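Local coordinates for protein dihydrodipicolinate synthase (Rhodopseudomonas palustris, PDB 3DZ1) that probably catalyses the pyruvate-dependent formation of 4-hydroxy-tetrahydrodipicolinate in lysine biosynthesis, at residues A[114-117]-A[118-121]; A[183-187]-A[188-192]; A[265-268]-A[269-273]; A[285-289]-A[290-294]. One frame throughout, in Å; residues are numbered along the deposited sequence.

Interaction 1: A[114-117]-A[118-121]; sequences LRTD and EQIT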
loop_
_atom_site.group_PDB
_atom_site.type_symbol
_atom_site.label_atom_id
_atom_site.label_comp_id
_atom_site.label_asym_id
_atom_site.label_seq_id
_atom_site.Cartn_x
_atom_site.Cartn_y
_atom_site.Cartn_z
ATOM N N LEU A 114 -10.695 0.122 0.172
ATOM C CA LEU A 114 -11.484 1.332 0.396
ATOM C C LEU A 114 -10.652 2.501 0.930
ATOM O O LEU A 114 -9.962 2.376 1.944
ATOM C CB LEU A 114 -12.636 1.035 1.358
ATOM C CG LEU A 114 -13.514 -0.176 1.024
ATOM C CD1 LEU A 114 -14.689 -0.224 1.985
ATOM C CD2 LEU A 114 -14.005 -0.092 -0.414
ATOM N N ARG A 115 -10.722 3.640 0.247
ATOM C CA ARG A 115 -9.967 4.815 0.672
ATOM C C ARG A 115 -10.847 6.027 0.971
ATOM O O ARG A 115 -10.814 6.571 2.079
ATOM C CB ARG A 115 -8.925 5.194 -0.389
ATOM C CG ARG A 115 -7.971 4.070 -0.751
ATOM C CD ARG A 115 -6.847 4.532 -1.675
ATOM N NE ARG A 115 -5.650 4.975 -0.955
ATOM C CZ ARG A 115 -5.524 6.141 -0.326
ATOM N NH1 ARG A 115 -6.525 7.011 -0.315
ATOM N NH2 ARG A 115 -4.387 6.440 0.286
ATOM N N THR A 116 -11.637 6.453 -0.009
ATOM C CA THR A 116 -12.493 7.616 0.186
ATOM C C THR A 116 -13.615 7.289 1.160
ATOM O O THR A 116 -14.045 6.140 1.272
ATOM C CB THR A 116 -13.108 8.105 -1.142
ATOM O OG1 THR A 116 -14.172 7.233 -1.528
ATOM C CG2 THR A 116 -12.051 8.118 -2.244
ATOM N N ASP A 117 -14.080 8.304 1.875
ATOM C CA ASP A 117 -15.150 8.100 2.836
ATOM C C ASP A 117 -16.421 7.705 2.089
ATOM O O ASP A 117 -17.306 7.046 2.637
ATOM C CB ASP A 117 -15.355 9.374 3.652
ATOM C CG ASP A 117 -14.052 9.901 4.238
ATOM O OD1 ASP A 117 -13.083 9.114 4.364
ATOM O OD2 ASP A 117 -13.998 11.098 4.576
ATOM N N GLU A 118 -16.487 8.099 0.822
ATOM C CA GLU A 118 -17.618 7.787 -0.041
ATOM C C GLU A 118 -17.640 6.272 -0.269
ATOM O O GLU A 118 -18.686 5.629 -0.176
ATOM C CB GLU A 118 -17.441 8.506 -1.380
ATOM C CG GLU A 118 -18.715 8.945 -2.070
ATOM C CD GLU A 118 -18.423 9.778 -3.312
ATOM O OE1 GLU A 118 -17.954 9.201 -4.321
ATOM O OE2 GLU A 118 -18.646 11.010 -3.272
ATOM N N GLN A 119 -16.476 5.706 -0.571
ATOM C CA GLN A 119 -16.380 4.268 -0.804
ATOM C C GLN A 119 -16.680 3.483 0.468
ATOM O O GLN A 119 -17.287 2.416 0.419
ATOM C CB GLN A 119 -14.982 3.897 -1.299
ATOM C CG GLN A 119 -14.615 4.498 -2.638
ATOM C CD GLN A 119 -13.170 4.228 -3.010
ATOM O OE1 GLN A 119 -12.271 4.365 -2.180
ATOM N NE2 GLN A 119 -12.938 3.857 -4.268
ATOM N N ILE A 120 -16.237 4.008 1.604
ATOM C CA ILE A 120 -16.463 3.340 2.883
ATOM C C ILE A 120 -17.942 3.278 3.251
ATOM O O ILE A 120 -18.469 2.202 3.532
ATOM C CB ILE A 120 -15.673 4.037 4.023
ATOM C CG1 ILE A 120 -14.173 3.897 3.758
ATOM C CG2 ILE A 120 -16.013 3.404 5.378
ATOM C CD1 ILE A 120 -13.298 4.704 4.692
ATOM N N THR A 121 -18.628 4.418 3.236
ATOM C CA THR A 121 -20.042 4.414 3.594
ATOM C C THR A 121 -20.864 3.604 2.599
ATOM O O THR A 121 -21.806 2.909 2.983
ATOM C CB THR A 121 -20.610 5.846 3.707
ATOM O OG1 THR A 121 -20.350 6.570 2.501
ATOM C CG2 THR A 121 -19.970 6.570 4.877
HETATM O O HOH W 1 -15.216 7.331 -4.058
#
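Thr-116 and Gln-119 meet where an irregular loop, residues 114-116, winds directly into helix 117-131. The first helical bonds run back from Ile-120 N to Thr-116 O and from Thr-121 N to Asp-117 O, the latter 3.0 Å long and almost straight at 175°. At the N-cap, Thr-116 OG1 stands between its own backbone N and carbonyl carbon (chi1 76°) and accepts from Gln-119 N at 2.9 Å. Gln-119 returns the favour, completing a capping box: its side chain crosses that of Thr-116 at about a right angle, and OE1 is gripped by two backbone donors, Arg-115 N at 3.0 Å and Thr-116 N at 3.1 Å, which arrive from opposite faces of the amide plane. A water bonded to Thr-116 OG1 also makes a weak bond to Glu-118 OE1. Beside the cap, Leu-114 CB rests on Ile-120 CG1 at 4.0 Å, and both side chains reach Val-148, while Ile-120 continues onto Val-154 and Ile-158 of helix 152-161. Thr-121 OG1 adds a second donor to Asp-117 O. The guanidinium of Arg-115 turns to another subunit, where NH2 bonds to Leu-114 O of that second copy.

Interaction 2: A[183-187]-A[188-192]; sequences RGFQK and DGSLR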
loop_
_atom_site.group_PDB
_atom_site.type_symbol
_atom_site.label_atom_id
_atom_site.label_comp_id
_atom_site.label_asym_id
_atom_site.label_seq_id
_atom_site.Cartn_x
_atom_site.Cartn_y
_atom_site.Cartn_z
ATOM N N ARG A 183 -18.084 9.425 21.876
ATOM C CA ARG A 183 -18.943 9.601 23.042
ATOM C C ARG A 183 -19.517 11.017 23.026
ATOM O O ARG A 183 -20.639 11.255 23.488
ATOM C CB ARG A 183 -18.158 9.357 24.334
ATOM C CG ARG A 183 -17.785 7.891 24.558
ATOM C CD ARG A 183 -19.014 6.978 24.486
ATOM N NE ARG A 183 -18.695 5.589 24.816
ATOM C CZ ARG A 183 -19.420 4.539 24.436
ATOM N NH1 ARG A 183 -20.512 4.712 23.707
ATOM N NH2 ARG A 183 -19.047 3.311 24.777
ATOM N N GLY A 184 -18.744 11.946 22.479
ATOM C CA GLY A 184 -19.186 13.327 22.384
ATOM C C GLY A 184 -20.355 13.472 21.425
ATOM O O GLY A 184 -21.268 14.270 21.663
ATOM N N PHE A 185 -20.327 12.708 20.334
ATOM C CA PHE A 185 -21.408 12.749 19.352
ATOM C C PHE A 185 -22.693 12.260 20.003
ATOM O O PHE A 185 -23.781 12.762 19.711
ATOM C CB PHE A 185 -21.099 11.865 18.136
ATOM C CG PHE A 185 -19.987 12.381 17.262
ATOM C CD1 PHE A 185 -19.650 13.731 17.249
ATOM C CD2 PHE A 185 -19.298 11.513 16.421
ATOM C CE1 PHE A 185 -18.646 14.208 16.411
ATOM C CE2 PHE A 185 -18.293 11.980 15.579
ATOM C CZ PHE A 185 -17.967 13.331 15.574
ATOM N N GLN A 186 -22.569 11.270 20.881
ATOM C CA GLN A 186 -23.734 10.738 21.573
ATOM C C GLN A 186 -24.275 11.789 22.534
ATOM O O GLN A 186 -25.490 11.943 22.684
ATOM C CB GLN A 186 -23.369 9.460 22.324
ATOM C CG GLN A 186 -22.941 8.333 21.396
ATOM C CD GLN A 186 -22.615 7.052 22.141
ATOM O OE1 GLN A 186 -21.838 7.055 23.097
ATOM N NE2 GLN A 186 -23.204 5.947 21.701
ATOM N N LYS A 187 -23.370 12.524 23.174
ATOM C CA LYS A 187 -23.770 13.574 24.104
ATOM C C LYS A 187 -24.515 14.696 23.377
ATOM O O LYS A 187 -25.513 15.209 23.888
ATOM C CB LYS A 187 -22.545 14.150 24.819
ATOM C CG LYS A 187 -21.859 13.166 25.750
ATOM C CD LYS A 187 -20.614 13.765 26.395
ATOM C CE LYS A 187 -19.943 12.771 27.337
ATOM N NZ LYS A 187 -18.725 13.344 27.988
ATOM N N ASP A 188 -24.041 15.075 22.189
ATOM C CA ASP A 188 -24.695 16.143 21.440
ATOM C C ASP A 188 -25.908 15.662 20.658
ATOM O O ASP A 188 -26.597 16.460 20.033
ATOM C CB ASP A 188 -23.712 16.855 20.493
ATOM C CG ASP A 188 -23.296 16.003 19.303
ATOM O OD1 ASP A 188 -24.168 15.412 18.634
ATOM O OD2 ASP A 188 -22.081 15.945 19.021
ATOM N N GLY A 189 -26.155 14.356 20.677
ATOM C CA GLY A 189 -27.314 13.814 19.985
ATOM C C GLY A 189 -27.181 13.425 18.524
ATOM O O GLY A 189 -28.172 13.028 17.903
ATOM N N SER A 190 -25.984 13.529 17.960
ATOM C CA SER A 190 -25.790 13.167 16.561
ATOM C C SER A 190 -25.539 11.666 16.390
ATOM O O SER A 190 -25.621 11.141 15.281
ATOM C CB SER A 190 -24.632 13.967 15.957
ATOM O OG SER A 190 -23.418 13.739 16.652
ATOM N N LEU A 191 -25.244 10.975 17.487
ATOM C CA LEU A 191 -24.998 9.535 17.424
ATOM C C LEU A 191 -25.837 8.779 18.455
ATOM O O LEU A 191 -25.818 9.102 19.642
ATOM C CB LEU A 191 -23.510 9.244 17.647
ATOM C CG LEU A 191 -23.066 7.778 17.586
ATOM C CD1 LEU A 191 -23.410 7.182 16.225
ATOM C CD2 LEU A 191 -21.573 7.695 17.839
ATOM N N ARG A 192 -26.567 7.768 17.990
ATOM C CA ARG A 192 -27.420 6.963 18.858
ATOM C C ARG A 192 -26.598 5.986 19.696
ATOM O O ARG A 192 -25.382 5.920 19.559
ATOM C CB ARG A 192 -28.431 6.180 18.014
ATOM C CG ARG A 192 -27.822 5.099 17.125
ATOM C CD ARG A 192 -28.944 4.317 16.459
ATOM N NE ARG A 192 -28.537 3.535 15.294
ATOM C CZ ARG A 192 -27.742 2.473 15.322
ATOM N NH1 ARG A 192 -27.228 2.036 16.471
ATOM N NH2 ARG A 192 -27.494 1.819 14.191
#
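Phe-185 O takes Leu-191 N at 3.2 Å, from well above the carbonyl plane, and a weak bond from Ser-190 N. The weak Ser-190 bond pairs with another, from Gly-189 N to Gln-186 O, and with the positive phi of Gly-189 the two end helix 176-188 in a Schellman motif; Leu-191 N is an additional donor. Within the turn, Asp-188 OD1 is held by two groups of Ser-190, OG at 2.7 Å and the backbone N, also at 2.7 Å. The hydroxyl uses the syn lone pair, on the side of the other carboxylate oxygen, whereas the N-H meets OD1 nearly end-on to its C-O bond, closing an Asx turn. Asp-188 can fold back this way because its CG sits between the backbone N and the carbonyl carbon (chi1 71°). Its carboxylate then runs beside the ring of Phe-185 with the two planes 52° apart, and OD2 lies at the ring edge, 3.7 Å from CD1. Leu-191 CB packs against Phe-185 CB, 3.6 Å apart. Beside it Gln-186 extends past Leu-191, and its NE2 reaches Arg-192 O at 3.1 Å with an angle of 169° at the hydrogen. The other end of that amide, OE1, accepts from Arg-183 NH1 at 2.8 Å, while Arg-183 NH2 forms a salt bridge with Asp-214. Arg-156 of helix 152-161 makes a cation-pi contact with Phe-185 and bonds to Ser-190 OG.

Interaction 3: A[265-268]-A[269-273]; sequences RKYV and LKKRG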
loop_
_atom_site.group_PDB
_atom_site.type_symbol
_atom_site.label_atom_id
_atom_site.label_comp_id
_atom_site.label_asym_id
_atom_site.label_seq_id
_atom_site.Cartn_x
_atom_site.Cartn_y
_atom_site.Cartn_z
ATOM N N ARG A 265 -0.736 -17.224 21.382
ATOM C CA ARG A 265 -2.057 -17.515 21.944
ATOM C C ARG A 265 -2.312 -19.006 22.079
ATOM O O ARG A 265 -2.669 -19.493 23.148
ATOM C CB ARG A 265 -3.170 -16.958 21.054
ATOM C CG ARG A 265 -3.295 -15.454 21.011
ATOM C CD ARG A 265 -4.404 -15.062 20.041
ATOM N NE ARG A 265 -4.551 -13.617 19.916
ATOM C CZ ARG A 265 -3.610 -12.803 19.448
ATOM N NH1 ARG A 265 -2.445 -13.287 19.056
ATOM N NH2 ARG A 265 -3.838 -11.500 19.369
ATOM N N LYS A 266 -2.163 -19.725 20.972
ATOM C CA LYS A 266 -2.410 -21.159 20.979
ATOM C C LYS A 266 -1.452 -21.928 21.878
ATOM O O LYS A 266 -1.840 -22.916 22.501
ATOM C CB LYS A 266 -2.382 -21.700 19.548
ATOM C CG LYS A 266 -3.650 -21.338 18.766
ATOM C CD LYS A 266 -3.767 -22.128 17.471
ATOM C CE LYS A 266 -5.187 -22.078 16.934
ATOM N NZ LYS A 266 -5.360 -22.954 15.744
ATOM N N TYR A 267 -0.206 -21.472 21.952
ATOM C CA TYR A 267 0.782 -22.115 22.809
ATOM C C TYR A 267 0.330 -22.008 24.269
ATOM O O TYR A 267 0.335 -22.991 25.007
ATOM C CB TYR A 267 2.146 -21.439 22.638
ATOM C CG TYR A 267 3.180 -21.868 23.658
ATOM C CD1 TYR A 267 3.699 -23.161 23.656
ATOM C CD2 TYR A 267 3.625 -20.982 24.641
ATOM C CE1 TYR A 267 4.638 -23.565 24.610
ATOM C CE2 TYR A 267 4.560 -21.374 25.600
ATOM C CZ TYR A 267 5.061 -22.666 25.579
ATOM O OH TYR A 267 5.975 -23.058 26.526
ATOM N N VAL A 268 -0.069 -20.812 24.683
ATOM C CA VAL A 268 -0.506 -20.598 26.061
ATOM C C VAL A 268 -1.836 -21.284 26.385
ATOM O O VAL A 268 -1.985 -21.892 27.446
ATOM C CB VAL A 268 -0.628 -19.088 26.377
ATOM C CG1 VAL A 268 -1.150 -18.893 27.792
ATOM C CG2 VAL A 268 0.735 -18.414 26.229
ATOM N N LEU A 269 -2.798 -21.194 25.473
ATOM C CA LEU A 269 -4.098 -21.817 25.705
ATOM C C LEU A 269 -3.952 -23.330 25.856
ATOM O O LEU A 269 -4.737 -23.970 26.554
ATOM C CB LEU A 269 -5.060 -21.488 24.559
ATOM C CG LEU A 269 -5.493 -20.020 24.486
ATOM C CD1 LEU A 269 -6.284 -19.770 23.210
ATOM C CD2 LEU A 269 -6.329 -19.677 25.712
ATOM N N LYS A 270 -2.943 -23.897 25.201
ATOM C CA LYS A 270 -2.699 -25.334 25.299
ATOM C C LYS A 270 -2.091 -25.603 26.672
ATOM O O LYS A 270 -2.479 -26.537 27.371
ATOM C CB LYS A 270 -1.724 -25.788 24.206
ATOM C CG LYS A 270 -1.365 -27.268 24.272
ATOM C CD LYS A 270 -0.269 -27.610 23.273
ATOM C CE LYS A 270 0.229 -29.036 23.463
ATOM N NZ LYS A 270 1.466 -29.290 22.662
ATOM N N LYS A 271 -1.131 -24.765 27.049
ATOM C CA LYS A 271 -0.459 -24.882 28.334
ATOM C C LYS A 271 -1.472 -24.721 29.470
ATOM O O LYS A 271 -1.293 -25.278 30.557
ATOM C CB LYS A 271 0.635 -23.815 28.434
ATOM C CG LYS A 271 1.426 -23.831 29.723
ATOM C CD LYS A 271 2.512 -22.753 29.717
ATOM C CE LYS A 271 3.625 -23.074 28.728
ATOM N NZ LYS A 271 4.366 -24.303 29.131
ATOM N N ARG A 272 -2.535 -23.960 29.217
ATOM C CA ARG A 272 -3.569 -23.756 30.224
ATOM C C ARG A 272 -4.585 -24.901 30.231
ATOM O O ARG A 272 -5.534 -24.894 31.016
ATOM C CB ARG A 272 -4.287 -22.422 29.999
ATOM C CG ARG A 272 -3.393 -21.207 30.188
ATOM C CD ARG A 272 -4.201 -19.922 30.259
ATOM N NE ARG A 272 -4.965 -19.831 31.500
ATOM C CZ ARG A 272 -5.811 -18.847 31.793
ATOM N NH1 ARG A 272 -6.009 -17.860 30.933
ATOM N NH2 ARG A 272 -6.459 -18.852 32.951
ATOM N N GLY A 273 -4.379 -25.875 29.346
ATOM C CA GLY A 273 -5.267 -27.022 29.278
ATOM C C GLY A 273 -6.563 -26.822 28.514
ATOM O O GLY A 273 -7.465 -27.656 28.609
#
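Val-268 and Arg-272 lie side by side, one turn apart, in the last turns of helix 260-271. Val-268 CG1 touches Arg-272 CG at 4.0 Å, and the same CG comes to 3.2 Å from Val-268 O, the atom that accepts Arg-272 N at 2.8 Å. Bent at its third torsion (chi3 70°), the arginine carries its guanidinium off to Cys-221 O and to a salt bridge with Asp-224. Leu-269, buried like Val-268, is packed just as closely one residue on: its CG stands 3.2 Å from Arg-265 O, which also accepts Leu-269 N at 2.9 Å. The solvent side differs less in distance than in exposure and in what holds the groups. Tyr-267 and Lys-271 point the same way, and the exposed lysine, its chain bent at the last two torsions, brings CE to 3.2 Å from Tyr-267 OH, lying obliquely to the ring. Lys-270 is extended and exposed as well. Beyond it the helix stops in a Schellman motif at Gly-273, which has a positive phi; its N bonds to Lys-270 O at 2.8 Å. Tyr-267 and Val-268 press on Val-295 of helix 289-301 and Lys-271 on Leu-299, while Tyr-267 OH is hydrogen-bonded to Asp-296 of that helix, with which Lys-271 NZ makes a long, weak ion pair. Buried Lys-266 reaches Thr-18 O and Glu-54, in the loops following the first two barrel strands, and Ala-279 O in the loop between helices 260-271 and 289-301.

Interaction 4: A[285-289]-A[290-294]; sequences ASLTD and TAREE
Arg-292 folds back over the start of its own helix and meets Asp-289 at about a right angle. The carboxylate and guanidinium planes stand 83° apart, so the salt bridge is made by one oxygen and one nitrogen, Asp-289 OD1 to Arg-292 NH2 at 2.9 Å. Over one face of the guanidinium lie Thr-288 O and Asp-289 CA, the latter 3.3 Å off the plane and displaced toward the rim. At the edge, near the guanidinium plane, NH1 makes a weak bond to Leu-287 O, bent to 121° at the hydrogen. A turn at the third torsion (chi3 -61°) brings the arginine end back to these partners, while its CG packs on Leu-287 CB at 3.6 Å, the two side chains crossing at a slant. Leu-287 also directs CD2 to Ala-291 CB, 4.0 Å away.

Thr-288 is the N-cap of helix 289-301. Its OG1 accepts from Ala-291 N at 3.1 Å in a fairly straight bond, and its carbonyl O takes Arg-292 N at 3.0 Å, so the threonine supplies acceptors to two N-H groups of the first turn. The same OG1 is bonded to Glu-177 of the third subunit.

Leu-287 touches Val-260, Ser-263 and Val-264 of helix 260-271, and Arg-292 lies against Tyr-267 of that helix. Helix 289-301 also meets a neighbouring copy, with Glu-293 and Glu-294 salt-bridged to Arg-238 and Arg-211 of the third subunit.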
loop_
_atom_site.group_PDB
_atom_site.type_symbol
_atom_site.label_atom_id
_atom_site.label_comp_id
_atom_site.label_asym_id
_atom_site.label_seq_id
_atom_site.Cartn_x
_atom_site.Cartn_y
_atom_site.Cartn_z
ATOM N N ALA A 285 3.355 -20.608 11.244
ATOM C CA ALA A 285 4.508 -21.234 11.880
ATOM C C ALA A 285 4.417 -21.173 13.396
ATOM O O ALA A 285 3.955 -20.181 13.956
ATOM C CB ALA A 285 5.797 -20.564 11.405
ATOM N N SER A 286 4.866 -22.240 14.050
ATOM C CA SER A 286 4.848 -22.321 15.506
ATOM C C SER A 286 6.027 -21.561 16.116
ATOM O O SER A 286 6.943 -21.138 15.410
ATOM C CB SER A 286 4.891 -23.785 15.948
ATOM O OG SER A 286 4.855 -23.884 17.360
ATOM N N LEU A 287 5.997 -21.388 17.432
ATOM C CA LEU A 287 7.065 -20.678 18.125
ATOM C C LEU A 287 8.358 -21.482 18.158
ATOM O O LEU A 287 8.335 -22.708 18.289
ATOM C CB LEU A 287 6.651 -20.367 19.566
ATOM C CG LEU A 287 5.445 -19.461 19.807
ATOM C CD1 LEU A 287 5.143 -19.423 21.298
ATOM C CD2 LEU A 287 5.725 -18.064 19.273
ATOM N N THR A 288 9.486 -20.785 18.037
ATOM C CA THR A 288 10.789 -21.430 18.104
ATOM C C THR A 288 10.983 -21.814 19.567
ATOM O O THR A 288 10.247 -21.341 20.438
ATOM C CB THR A 288 11.923 -20.464 17.721
ATOM O OG1 THR A 288 11.890 -19.327 18.594
ATOM C CG2 THR A 288 11.777 -19.995 16.284
ATOM N N ASP A 289 11.965 -22.665 19.842
ATOM C CA ASP A 289 12.248 -23.080 21.215
ATOM C C ASP A 289 12.522 -21.850 22.086
ATOM O O ASP A 289 12.058 -21.758 23.221
ATOM C CB ASP A 289 13.473 -24.004 21.244
ATOM C CG ASP A 289 13.703 -24.631 22.609
ATOM O OD1 ASP A 289 13.013 -25.619 22.936
ATOM O OD2 ASP A 289 14.570 -24.133 23.360
ATOM N N THR A 290 13.275 -20.899 21.541
ATOM C CA THR A 290 13.611 -19.683 22.276
ATOM C C THR A 290 12.388 -18.816 22.564
ATOM O O THR A 290 12.221 -18.334 23.680
ATOM C CB THR A 290 14.659 -18.864 21.507
ATOM O OG1 THR A 290 15.873 -19.622 21.431
ATOM C CG2 THR A 290 14.943 -17.550 22.207
ATOM N N ALA A 291 11.539 -18.616 21.562
ATOM C CA ALA A 291 10.335 -17.815 21.750
ATOM C C ALA A 291 9.463 -18.452 22.834
ATOM O O ALA A 291 8.878 -17.752 23.662
ATOM C CB ALA A 291 9.561 -17.706 20.438
ATOM N N ARG A 292 9.386 -19.781 22.835
ATOM C CA ARG A 292 8.598 -20.484 23.840
ATOM C C ARG A 292 9.153 -20.197 25.229
ATOM O O ARG A 292 8.394 -19.965 26.166
ATOM C CB ARG A 292 8.596 -22.000 23.587
ATOM C CG ARG A 292 7.894 -22.426 22.304
ATOM C CD ARG A 292 7.529 -23.908 22.335
ATOM N NE ARG A 292 8.695 -24.786 22.452
ATOM C CZ ARG A 292 9.453 -25.166 21.427
ATOM N NH1 ARG A 292 9.172 -24.748 20.202
ATOM N NH2 ARG A 292 10.485 -25.978 21.625
ATOM N N GLU A 293 10.477 -20.207 25.358
ATOM C CA GLU A 293 11.119 -19.933 26.643
ATOM C C GLU A 293 10.802 -18.505 27.086
ATOM O O GLU A 293 10.502 -18.258 28.255
ATOM C CB GLU A 293 12.640 -20.107 26.530
ATOM C CG GLU A 293 13.403 -20.049 27.857
ATOM C CD GLU A 293 13.408 -18.670 28.497
ATOM O OE1 GLU A 293 13.513 -17.676 27.756
ATOM O OE2 GLU A 293 13.328 -18.577 29.742
ATOM N N GLU A 294 10.874 -17.567 26.147
ATOM C CA GLU A 294 10.593 -16.169 26.457
ATOM C C GLU A 294 9.156 -16.013 26.943
ATOM O O GLU A 294 8.898 -15.283 27.897
ATOM C CB GLU A 294 10.849 -15.290 25.228
ATOM C CG GLU A 294 12.282 -15.403 24.703
ATOM C CD GLU A 294 12.522 -14.606 23.439
ATOM O OE1 GLU A 294 11.635 -14.600 22.564
ATOM O OE2 GLU A 294 13.607 -13.999 23.312
#

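In the fold
In chain order, interactions 1 and 2 belong to the helices and loops around the eight-stranded barrel and interactions 3 and 4 to the C-terminal helices beyond it. Interaction 1 starts the helix after strand 105-108; interaction 2 ends the helix that precedes strand 195-198. Their centres are 22 Å apart without touching, although helix 152-161 packs against both. Interactions 3 and 4, with centres 13 Å apart, meet where Tyr-267 packs on Arg-292 and Leu-287, joining helices 260-271 and 289-301. About 40 Å separates the centres of interactions 1 and 4, and each faces a different subunit, so the chain contacts its four-chain assembly at two separate places.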